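Local coordinates for protein cytochrome P450 (CYP102L1) (Mycobacterium phage Adler, PDB 6N6Q) that binds a haem group and, as a viral member of the cytochrome P450 family, probably catalyses the oxidation of organic substrates, at residues A[148-152]-A[153-157]; A[186-189]-A[190-194]; A[248-251]-A[252-256]; A[435-439]-A[440-444]. One frame throughout, in Å; residues are numbered along the deposited sequence.

Contact 1. Residues A[148-152]-A[153-157]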
loop_
_atom_site.group_PDB
_atom_site.type_symbol
_atom_site.label_atom_id
_atom_site.label_comp_id
_atom_site.label_asym_id
_atom_site.label_seq_id
_atom_site.Cartn_x
_atom_site.Cartn_y
_atom_site.Cartn_z
ATOM N N SER A 148 -16.986 -22.484 2.845
ATOM C CA SER A 148 -16.797 -21.520 3.918
ATOM C C SER A 148 -16.706 -20.104 3.363
ATOM O O SER A 148 -16.172 -19.880 2.273
ATOM C CB SER A 148 -15.532 -21.840 4.720
ATOM O OG SER A 148 -15.341 -20.905 5.767
ATOM N N TRP A 149 -17.235 -19.152 4.128
ATOM C CA TRP A 149 -17.107 -17.743 3.786
ATOM C C TRP A 149 -15.781 -17.208 4.308
ATOM O O TRP A 149 -15.453 -17.375 5.487
ATOM C CB TRP A 149 -18.273 -16.938 4.358
ATOM C CG TRP A 149 -19.539 -17.118 3.587
ATOM C CD1 TRP A 149 -20.583 -17.936 3.902
ATOM C CD2 TRP A 149 -19.893 -16.469 2.360
ATOM N NE1 TRP A 149 -21.568 -17.833 2.950
ATOM C CE2 TRP A 149 -21.169 -16.939 1.993
ATOM C CE3 TRP A 149 -19.256 -15.533 1.537
ATOM C CZ2 TRP A 149 -21.819 -16.506 0.839
ATOM C CZ3 TRP A 149 -19.904 -15.106 0.394
ATOM C CH2 TRP A 149 -21.171 -15.592 0.054
ATOM N N ILE A 150 -15.021 -16.568 3.426
ATOM C CA ILE A 150 -13.660 -16.135 3.708
ATOM C C ILE A 150 -13.653 -14.628 3.905
ATOM O O ILE A 150 -14.133 -13.881 3.044
ATOM C CB ILE A 150 -12.702 -16.545 2.576
ATOM C CG1 ILE A 150 -12.547 -18.066 2.535
ATOM C CG2 ILE A 150 -11.358 -15.856 2.731
ATOM C CD1 ILE A 150 -11.631 -18.556 1.438
ATOM N N ASP A 151 -13.114 -14.181 5.037
ATOM C CA ASP A 151 -12.859 -12.759 5.239
ATOM C C ASP A 151 -11.675 -12.355 4.370
ATOM O O ASP A 151 -10.527 -12.697 4.670
ATOM C CB ASP A 151 -12.599 -12.469 6.713
ATOM C CG ASP A 151 -12.508 -10.983 7.005
ATOM O OD1 ASP A 151 -11.473 -10.536 7.542
ATOM O OD2 ASP A 151 -13.470 -10.255 6.676
ATOM N N ILE A 152 -11.954 -11.637 3.286
ATOM C CA ILE A 152 -10.980 -11.398 2.222
ATOM C C ILE A 152 -9.868 -10.444 2.655
ATOM O O ILE A 152 -8.691 -10.762 2.430
ATOM C CB ILE A 152 -11.680 -10.898 0.945
ATOM C CG1 ILE A 152 -12.682 -11.943 0.453
ATOM C CG2 ILE A 152 -10.665 -10.595 -0.146
ATOM C CD1 ILE A 152 -12.048 -13.274 0.105
ATOM N N PRO A 153 -10.156 -9.279 3.258
ATOM C CA PRO A 153 -9.045 -8.382 3.632
ATOM C C PRO A 153 -8.057 -9.003 4.607
ATOM O O PRO A 153 -6.846 -8.795 4.464
ATOM C CB PRO A 153 -9.766 -7.173 4.248
ATOM C CG PRO A 153 -11.118 -7.197 3.647
ATOM C CD PRO A 153 -11.461 -8.649 3.532
ATOM N N ALA A 154 -8.535 -9.767 5.593
ATOM C CA ALA A 154 -7.621 -10.366 6.560
ATOM C C ALA A 154 -6.752 -11.439 5.914
ATOM O O ALA A 154 -5.544 -11.503 6.170
ATOM C CB ALA A 154 -8.400 -10.949 7.738
ATOM N N GLU A 155 -7.349 -12.292 5.079
ATOM C CA GLU A 155 -6.577 -13.337 4.413
ATOM C C GLU A 155 -5.530 -12.738 3.484
ATOM O O GLU A 155 -4.367 -13.157 3.489
ATOM C CB GLU A 155 -7.512 -14.270 3.643
ATOM C CG GLU A 155 -8.348 -15.174 4.529
ATOM C CD GLU A 155 -7.597 -16.411 4.983
ATOM O OE1 GLU A 155 -6.666 -16.839 4.267
ATOM O OE2 GLU A 155 -7.939 -16.958 6.054
ATOM N N THR A 156 -5.927 -11.751 2.674
ATOM C CA THR A 156 -4.968 -11.106 1.781
ATOM C C THR A 156 -3.882 -10.370 2.556
ATOM O O THR A 156 -2.775 -10.180 2.038
ATOM C CB THR A 156 -5.680 -10.140 0.831
ATOM O OG1 THR A 156 -6.372 -9.143 1.592
ATOM C CG2 THR A 156 -6.674 -10.882 -0.049
ATOM N N ASN A 157 -4.166 -9.950 3.790
ATOM C CA ASN A 157 -3.143 -9.261 4.569
ATOM C C ASN A 157 -2.132 -10.230 5.168
ATOM O O ASN A 157 -0.954 -9.881 5.299
ATOM C CB ASN A 157 -3.787 -8.412 5.666
ATOM C CG ASN A 157 -3.056 -7.100 5.885
ATOM O OD1 ASN A 157 -1.826 -7.061 5.926
ATOM N ND2 ASN A 157 -3.813 -6.016 6.010
#

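Contact 2. Residues A[186-189]-A[190-194]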
loop_
_atom_site.group_PDB
_atom_site.type_symbol
_atom_site.label_atom_id
_atom_site.label_comp_id
_atom_site.label_asym_id
_atom_site.label_seq_id
_atom_site.Cartn_x
_atom_site.Cartn_y
_atom_site.Cartn_z
ATOM N N THR A 186 1.521 -9.357 15.903
ATOM C CA THR A 186 0.511 -8.837 16.819
ATOM C C THR A 186 1.014 -7.591 17.541
ATOM O O THR A 186 0.264 -6.624 17.720
ATOM C CB THR A 186 0.106 -9.914 17.827
ATOM O OG1 THR A 186 -0.392 -11.060 17.129
ATOM C CG2 THR A 186 -0.981 -9.397 18.750
ATOM N N ALA A 187 2.284 -7.591 17.952
ATOM C CA ALA A 187 2.837 -6.434 18.648
ATOM C C ALA A 187 2.926 -5.222 17.727
ATOM O O ALA A 187 2.726 -4.084 18.169
ATOM C CB ALA A 187 4.212 -6.776 19.223
ATOM N N VAL A 188 3.226 -5.443 16.445
ATOM C CA VAL A 188 3.316 -4.329 15.506
ATOM C C VAL A 188 1.953 -3.672 15.322
ATOM O O VAL A 188 1.852 -2.446 15.196
ATOM C CB VAL A 188 3.907 -4.809 14.166
ATOM C CG1 VAL A 188 3.951 -3.669 13.161
ATOM C CG2 VAL A 188 5.302 -5.384 14.379
ATOM N N LEU A 189 0.882 -4.470 15.320
ATOM C CA LEU A 189 -0.456 -3.905 15.166
ATOM C C LEU A 189 -0.869 -3.113 16.402
ATOM O O LEU A 189 -1.437 -2.021 16.283
ATOM C CB LEU A 189 -1.465 -5.015 14.871
ATOM C CG LEU A 189 -1.286 -5.768 13.551
ATOM C CD1 LEU A 189 -2.318 -6.875 13.428
ATOM C CD2 LEU A 189 -1.373 -4.816 12.367
ATOM N N ARG A 190 -0.600 -3.647 17.598
ATOM C CA ARG A 190 -0.845 -2.878 18.813
ATOM C C ARG A 190 -0.001 -1.612 18.844
ATOM O O ARG A 190 -0.430 -0.589 19.388
ATOM C CB ARG A 190 -0.555 -3.725 20.053
ATOM C CG ARG A 190 -1.570 -4.816 20.338
ATOM C CD ARG A 190 -1.446 -5.298 21.777
ATOM N NE ARG A 190 -0.087 -5.727 22.098
ATOM C CZ ARG A 190 0.342 -6.981 22.003
ATOM N NH1 ARG A 190 -0.485 -7.936 21.601
ATOM N NH2 ARG A 190 1.595 -7.283 22.312
ATOM N N GLU A 191 1.201 -1.665 18.267
ATOM C CA GLU A 191 2.067 -0.494 18.238
ATOM C C GLU A 191 1.580 0.537 17.228
ATOM O O GLU A 191 1.796 1.739 17.416
ATOM C CB GLU A 191 3.501 -0.928 17.931
ATOM C CG GLU A 191 4.578 -0.006 18.472
ATOM C CD GLU A 191 4.524 0.143 19.981
ATOM O OE1 GLU A 191 4.968 1.193 20.486
ATOM O OE2 GLU A 191 4.040 -0.784 20.664
ATOM N N LEU A 192 0.921 0.090 16.155
ATOM C CA LEU A 192 0.337 1.026 15.200
ATOM C C LEU A 192 -0.867 1.741 15.798
ATOM O O LEU A 192 -1.052 2.945 15.580
ATOM C CB LEU A 192 -0.061 0.292 13.919
ATOM C CG LEU A 192 1.060 -0.227 13.016
ATOM C CD1 LEU A 192 0.498 -1.183 11.976
ATOM C CD2 LEU A 192 1.791 0.926 12.344
ATOM N N GLN A 193 -1.702 1.015 16.547
ATOM C CA GLN A 193 -2.843 1.642 17.207
ATOM C C GLN A 193 -2.386 2.661 18.241
ATOM O O GLN A 193 -2.958 3.752 18.346
ATOM C CB GLN A 193 -3.718 0.579 17.872
ATOM C CG GLN A 193 -4.337 -0.422 16.923
ATOM C CD GLN A 193 -5.182 -1.449 17.651
ATOM O OE1 GLN A 193 -5.198 -1.493 18.883
ATOM N NE2 GLN A 193 -5.891 -2.277 16.895
ATOM N N TYR A 194 -1.359 2.318 19.018
ATOM C CA TYR A 194 -0.841 3.222 20.033
ATOM C C TYR A 194 -0.205 4.464 19.426
ATOM O O TYR A 194 -0.116 5.495 20.101
ATOM C CB TYR A 194 0.170 2.482 20.912
ATOM C CG TYR A 194 0.625 3.248 22.133
ATOM C CD1 TYR A 194 -0.133 3.250 23.296
ATOM C CD2 TYR A 194 1.819 3.954 22.129
ATOM C CE1 TYR A 194 0.280 3.940 24.417
ATOM C CE2 TYR A 194 2.241 4.648 23.244
ATOM C CZ TYR A 194 1.468 4.638 24.386
ATOM O OH TYR A 194 1.885 5.329 25.499
#

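Contact 3. Residues A[248-251]-A[252-256]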
loop_
_atom_site.group_PDB
_atom_site.type_symbol
_atom_site.label_atom_id
_atom_site.label_comp_id
_atom_site.label_asym_id
_atom_site.label_seq_id
_atom_site.Cartn_x
_atom_site.Cartn_y
_atom_site.Cartn_z
ATOM N N LEU A 248 17.510 -7.651 2.686
ATOM C CA LEU A 248 18.305 -7.626 3.908
ATOM C C LEU A 248 19.795 -7.718 3.598
ATOM O O LEU A 248 20.613 -7.066 4.258
ATOM C CB LEU A 248 17.869 -8.761 4.834
ATOM C CG LEU A 248 18.640 -8.948 6.143
ATOM C CD1 LEU A 248 18.716 -7.640 6.916
ATOM C CD2 LEU A 248 17.983 -10.027 6.985
ATOM N N ASP A 249 20.165 -8.518 2.593
ATOM C CA ASP A 249 21.573 -8.648 2.230
ATOM C C ASP A 249 22.149 -7.318 1.760
ATOM O O ASP A 249 23.254 -6.936 2.162
ATOM C CB ASP A 249 21.743 -9.711 1.148
ATOM C CG ASP A 249 21.594 -11.121 1.681
ATOM O OD1 ASP A 249 22.041 -11.380 2.819
ATOM O OD2 ASP A 249 21.034 -11.975 0.961
ATOM N N ILE A 250 21.414 -6.597 0.913
ATOM C CA ILE A 250 21.916 -5.327 0.397
ATOM C C ILE A 250 22.049 -4.304 1.518
ATOM O O ILE A 250 22.983 -3.493 1.525
ATOM C CB ILE A 250 21.014 -4.821 -0.743
ATOM C CG1 ILE A 250 21.045 -5.804 -1.914
ATOM C CG2 ILE A 250 21.456 -3.441 -1.209
ATOM C CD1 ILE A 250 20.238 -5.354 -3.118
ATOM N N MET A 251 21.129 -4.327 2.489
ATOM C CA MET A 251 21.236 -3.402 3.612
ATOM C C MET A 251 22.447 -3.712 4.483
ATOM O O MET A 251 22.992 -2.810 5.131
ATOM C CB MET A 251 19.955 -3.426 4.448
ATOM C CG MET A 251 18.800 -2.659 3.817
ATOM S SD MET A 251 17.348 -2.520 4.881
ATOM C CE MET A 251 16.915 -4.244 5.097
ATOM N N LEU A 252 22.884 -4.971 4.508
ATOM C CA LEU A 252 24.069 -5.365 5.255
ATOM C C LEU A 252 25.343 -5.316 4.421
ATOM O O LEU A 252 26.430 -5.524 4.970
ATOM C CB LEU A 252 23.893 -6.777 5.822
ATOM C CG LEU A 252 22.840 -6.971 6.913
ATOM C CD1 LEU A 252 22.555 -8.448 7.123
ATOM C CD2 LEU A 252 23.297 -6.326 8.214
ATOM N N THR A 253 25.238 -5.044 3.121
ATOM C CA THR A 253 26.383 -5.085 2.219
ATOM C C THR A 253 26.676 -3.741 1.569
ATOM O O THR A 253 27.818 -3.269 1.624
ATOM C CB THR A 253 26.153 -6.148 1.129
ATOM O OG1 THR A 253 26.055 -7.444 1.732
ATOM C CG2 THR A 253 27.294 -6.141 0.120
ATOM N N ALA A 254 25.678 -3.110 0.956
ATOM C CA ALA A 254 25.913 -1.927 0.138
ATOM C C ALA A 254 26.042 -0.677 1.001
ATOM O O ALA A 254 25.191 -0.405 1.853
ATOM C CB ALA A 254 24.783 -1.752 -0.876
ATOM N N ALA A 255 27.107 0.083 0.769
ATOM C CA ALA A 255 27.306 1.377 1.402
ATOM C C ALA A 255 26.827 2.485 0.474
ATOM O O ALA A 255 26.810 2.330 -0.749
ATOM C CB ALA A 255 28.778 1.595 1.761
ATOM N N ASP A 256 26.433 3.603 1.070
ATOM C CA ASP A 256 25.950 4.734 0.287
ATOM C C ASP A 256 27.090 5.317 -0.541
ATOM O O ASP A 256 28.151 5.632 0.011
ATOM C CB ASP A 256 25.350 5.798 1.204
ATOM C CG ASP A 256 25.071 7.102 0.484
ATOM O OD1 ASP A 256 25.928 8.008 0.541
ATOM O OD2 ASP A 256 24.004 7.213 -0.154
HETATM O O HOH W 1 23.453 -0.187 4.020
#

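Contact 4. Residues A[435-439]-A[440-444]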
loop_
_atom_site.group_PDB
_atom_site.type_symbol
_atom_site.label_atom_id
_atom_site.label_comp_id
_atom_site.label_asym_id
_atom_site.label_seq_id
_atom_site.Cartn_x
_atom_site.Cartn_y
_atom_site.Cartn_z
ATOM N N ALA A 435 -3.663 -16.361 -9.956
ATOM C CA ALA A 435 -3.809 -17.678 -9.344
ATOM C C ALA A 435 -5.226 -17.899 -8.830
ATOM O O ALA A 435 -5.782 -18.993 -8.976
ATOM C CB ALA A 435 -2.795 -17.846 -8.214
ATOM N N ILE A 436 -5.829 -16.873 -8.230
ATOM C CA ILE A 436 -7.174 -17.019 -7.680
ATOM C C ILE A 436 -8.189 -17.240 -8.796
ATOM O O ILE A 436 -9.029 -18.145 -8.721
ATOM C CB ILE A 436 -7.529 -15.795 -6.814
ATOM C CG1 ILE A 436 -6.663 -15.775 -5.552
ATOM C CG2 ILE A 436 -9.008 -15.799 -6.454
ATOM C CD1 ILE A 436 -6.799 -14.513 -4.733
ATOM N N LEU A 437 -8.122 -16.424 -9.852
ATOM C CA LEU A 437 -9.051 -16.573 -10.969
ATOM C C LEU A 437 -8.848 -17.891 -11.706
ATOM O O LEU A 437 -9.806 -18.448 -12.253
ATOM C CB LEU A 437 -8.896 -15.407 -11.941
ATOM C CG LEU A 437 -9.399 -14.045 -11.471
ATOM C CD1 LEU A 437 -9.144 -13.009 -12.546
ATOM C CD2 LEU A 437 -10.877 -14.121 -11.129
ATOM N N HIS A 438 -7.615 -18.395 -11.739
ATOM C CA HIS A 438 -7.328 -19.649 -12.422
ATOM C C HIS A 438 -7.829 -20.857 -11.638
ATOM O O HIS A 438 -8.282 -21.837 -12.242
ATOM C CB HIS A 438 -5.822 -19.766 -12.670
ATOM C CG HIS A 438 -5.425 -20.978 -13.450
ATOM N ND1 HIS A 438 -5.265 -22.217 -12.869
ATOM C CD2 HIS A 438 -5.141 -21.137 -14.765
ATOM C CE1 HIS A 438 -4.908 -23.090 -13.794
ATOM N NE2 HIS A 438 -4.825 -22.461 -14.952
ATOM N N GLN A 439 -7.773 -20.800 -10.307
ATOM C CA GLN A 439 -8.099 -21.937 -9.458
ATOM C C GLN A 439 -9.516 -21.909 -8.908
ATOM O O GLN A 439 -10.113 -22.975 -8.720
ATOM C CB GLN A 439 -7.118 -22.012 -8.281
ATOM C CG GLN A 439 -5.673 -22.187 -8.695
ATOM C CD GLN A 439 -5.437 -23.493 -9.423
ATOM O OE1 GLN A 439 -5.002 -23.506 -10.574
ATOM N NE2 GLN A 439 -5.724 -24.603 -8.752
ATOM N N PHE A 440 -10.068 -20.731 -8.633
ATOM C CA PHE A 440 -11.365 -20.619 -7.984
ATOM C C PHE A 440 -12.294 -19.735 -8.801
ATOM O O PHE A 440 -11.862 -18.962 -9.660
ATOM C CB PHE A 440 -11.245 -20.039 -6.567
ATOM C CG PHE A 440 -10.255 -20.754 -5.698
ATOM C CD1 PHE A 440 -10.594 -21.937 -5.066
ATOM C CD2 PHE A 440 -8.985 -20.236 -5.503
ATOM C CE1 PHE A 440 -9.687 -22.594 -4.263
ATOM C CE2 PHE A 440 -8.072 -20.889 -4.700
ATOM C CZ PHE A 440 -8.424 -22.070 -4.079
ATOM N N GLU A 441 -13.586 -19.865 -8.517
ATOM C CA GLU A 441 -14.588 -18.903 -8.943
ATOM C C GLU A 441 -15.143 -18.196 -7.713
ATOM O O GLU A 441 -15.223 -18.777 -6.627
ATOM C CB GLU A 441 -15.715 -19.570 -9.739
ATOM C CG GLU A 441 -16.500 -20.623 -8.982
ATOM C CD GLU A 441 -17.442 -21.392 -9.888
ATOM O OE1 GLU A 441 -17.121 -21.540 -11.087
ATOM O OE2 GLU A 441 -18.504 -21.841 -9.407
ATOM N N LEU A 442 -15.508 -16.931 -7.888
ATOM C CA LEU A 442 -15.806 -16.040 -6.775
ATOM C C LEU A 442 -17.315 -15.901 -6.613
ATOM O O LEU A 442 -18.013 -15.519 -7.558
ATOM C CB LEU A 442 -15.161 -14.672 -7.002
ATOM C CG LEU A 442 -13.712 -14.677 -7.495
ATOM C CD1 LEU A 442 -13.274 -13.277 -7.894
ATOM C CD2 LEU A 442 -12.780 -15.243 -6.437
ATOM N N GLU A 443 -17.811 -16.205 -5.416
ATOM C CA GLU A 443 -19.219 -16.016 -5.090
ATOM C C GLU A 443 -19.355 -14.881 -4.085
ATOM O O GLU A 443 -18.905 -15.024 -2.936
ATOM C CB GLU A 443 -19.828 -17.302 -4.528
ATOM C CG GLU A 443 -21.301 -17.180 -4.160
ATOM C CD GLU A 443 -21.855 -18.442 -3.521
ATOM O OE1 GLU A 443 -21.128 -19.456 -3.467
ATOM O OE2 GLU A 443 -23.020 -18.418 -3.069
ATOM N N PRO A 444 -19.945 -13.750 -4.456
ATOM C CA PRO A 444 -20.140 -12.663 -3.495
ATOM C C PRO A 444 -21.284 -12.973 -2.540
ATOM O O PRO A 444 -22.071 -13.899 -2.740
ATOM C CB PRO A 444 -20.473 -11.464 -4.388
ATOM C CG PRO A 444 -21.146 -12.077 -5.567
ATOM C CD PRO A 444 -20.460 -13.406 -5.792
#

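Contact 1. Residues A[148-152]-A[153-157]
Ile150 and Glu155 meet at about a right angle where a short strand runs into helix 152-169, CG2 of Ile150 lying 3.6 Å from CG of Glu155. With CG anti to the carbonyl carbon (chi1 -72°) and a bend at chi2, the glutamate lays its methylene against the isoleucine while its carboxylate turns to Arg143, its salt-bridge partner, and Trp140, both on helix 119-145. Asp151 occupies the N-cap. Its backbone O receives the N-H of Glu155 at 3.2 Å, and its OD1 approaches CB of Ala154 to 3.1 Å, a small residue that leaves room for the carboxylate. Pro153 suits the first turn, where a residue without an N-H costs the helix no bond; its CD lies beside CB of Ile152. One turn on, Thr156 crosses Ile152 obliquely, the two CG2 methyls 4.0 Å apart, and its N-H binds Ile152 O at 2.9 Å, almost straight (172°). Ile152 itself packs on Ala288 and Leu291 of helix 265-296. Apolar branches thus face the protein interior, while the carboxylate of Asp151, near the amino end of the helix, is probably stabilised by the helix dipole, and the buried one of Glu155 by its arginine.

Contact 2. Residues A[186-189]-A[190-194]
Arg190 folds back along helix 183-196 over Thr186 and Ala187, the residues four and three positions before it. Its CB lies 3.8 Å from Ala187 O. With chi1 at -72° the chain heads back toward the preceding turn, and CG comes to 3.7 Å from Thr186 O, the same carbonyl that accepts the Arg190 N-H at 3.1 Å. A bend at chi3 then turns the guanidinium so that one face looks onto Thr186 O and Ala187 CA, each displaced toward its rim. At the tip NH1 reaches CG2 of Thr186 at 3.2 Å, whereas NH2 passes CB of Ala187 at 4.1 Å and forms a salt bridge with Asp220 of helix 212-237, the helix on which Glu191 finds His217 as a hydrogen-bond partner. Alanine suits this place because its short side chain lets the planar group pass; threonine offers a methyl to the arginine and spends its hydroxyl on Asn182 O. Farther along, Leu192 lies against Leu189, CD1 of Leu192 and CD2 of Leu189 being 4.1 Å apart. The arginine thus lays its aliphatic part along its own backbone and carries its charge to the tip, where the salt bridge to Asp220 ties helix 183-196 to helix 212-237.

Contact 3. Residues A[248-251]-A[252-256]
A chi1 of 177° swings CG of Leu248 opposite the backbone N, whereas a chi1 of -67° sets CG of Leu252 opposite the carbonyl carbon, and with these two settings the leucine side chains run alongside each other in one direction, their CD1 methyls 3.9 Å apart. They sit on the short helix 247-253, whose last turn unwinds into a loop at Ala254. Both leucines pack on helix 212-237, Leu248 on Ile231 and Leu252 on Ile232, so branched apolar residues suit this side; Met251, long and flexible, reaches Leu113 of helix 104-113 and Ile268 and Gln271 of helix 265-296. CG2 of Ile250 lies 3.7 Å from CB of Ala254, while Ile112 and Ala116 also touch this isoleucine. Thr253 OG1 donates back to Asp249 O, one turn earlier, at 2.9 Å, arriving from above the carbonyl plane, 39° out of it. The side chain of Asp249 turns to Arg235, with which it forms a salt bridge. Ile250 O is gripped twice: it takes an i+4 bond from Ala254 N at 2.8 Å and an i+3 bond from Thr253 N at 3.2 Å, the latter donor standing high above the carbonyl plane. The unwound end is bridged by a water that donates to Met251 O at 2.9 Å and to Ala254 O at 2.8 Å.

Contact 4. Residues A[435-439]-A[440-444]
Ile436 O accepts the N-H of Phe440 at 2.8 Å, with an N-H...O angle of 157°, in the last turn of helix 422-439. Phe440 is the first residue to leave helical geometry, and the chain passes directly into strand 440-444, an outer strand of a three-stranded antiparallel sheet; the axis of strand 440-444 makes an angle of 95° with that of helix segment 435-439. The sharp turn brings Leu442 back against the helix it follows. Its two methyls divide the work: CD2 touches CG2 of Ile436 at 3.8 Å, and CD1 touches CD2 of Leu437 at 4.1 Å, both isoleucine and leucine crossing it at about a right angle. Forked side chains suit this corner, since one leucine can serve two partners, and Leu442 also meets Leu294 and Ala295 of helix 265-296. Phe440 CG stands anti to the carbonyl carbon (chi1 -52°), and one ring face takes CB of Gln439 in a CH-pi contact, 4.1 Å from the centroid and offset toward the rim. The broad ring also packs on Ile137 and Trp140 of helix 119-145 and on Leu467 in the neighbouring strand. His438 is held between Trp312 O, hydrogen-bonded to its NE2, and its own neighbour. Bent at chi2, Gln439 sets its OE1 near the plane of the imidazole, where it accepts from His438 ND1 at 2.6 Å.

In the fold
Contacts 1 and 4 are neighbours, their centres about 13 Å apart. Both reach the three-stranded sheet, where strand 464-469 lies between 150-151 and 440-444, and they touch directly: Trp149 CH2 packs on Pro444 O at 3.4 Å. Contact 2 follows contact 1 in the chain, with nearest atoms about 7 Å apart, whereas contact 3 lies about 35 Å, centre to centre, from contact 1. Helix 212-237 packs against both contact 2 and contact 3. The haem is near three of them, about 10 Å from the side chain of Met251, 11 Å from that of Thr156 and 13 Å from that of Leu192. Side chains of contacts 1, 3 and 4 all pack on helix 265-296.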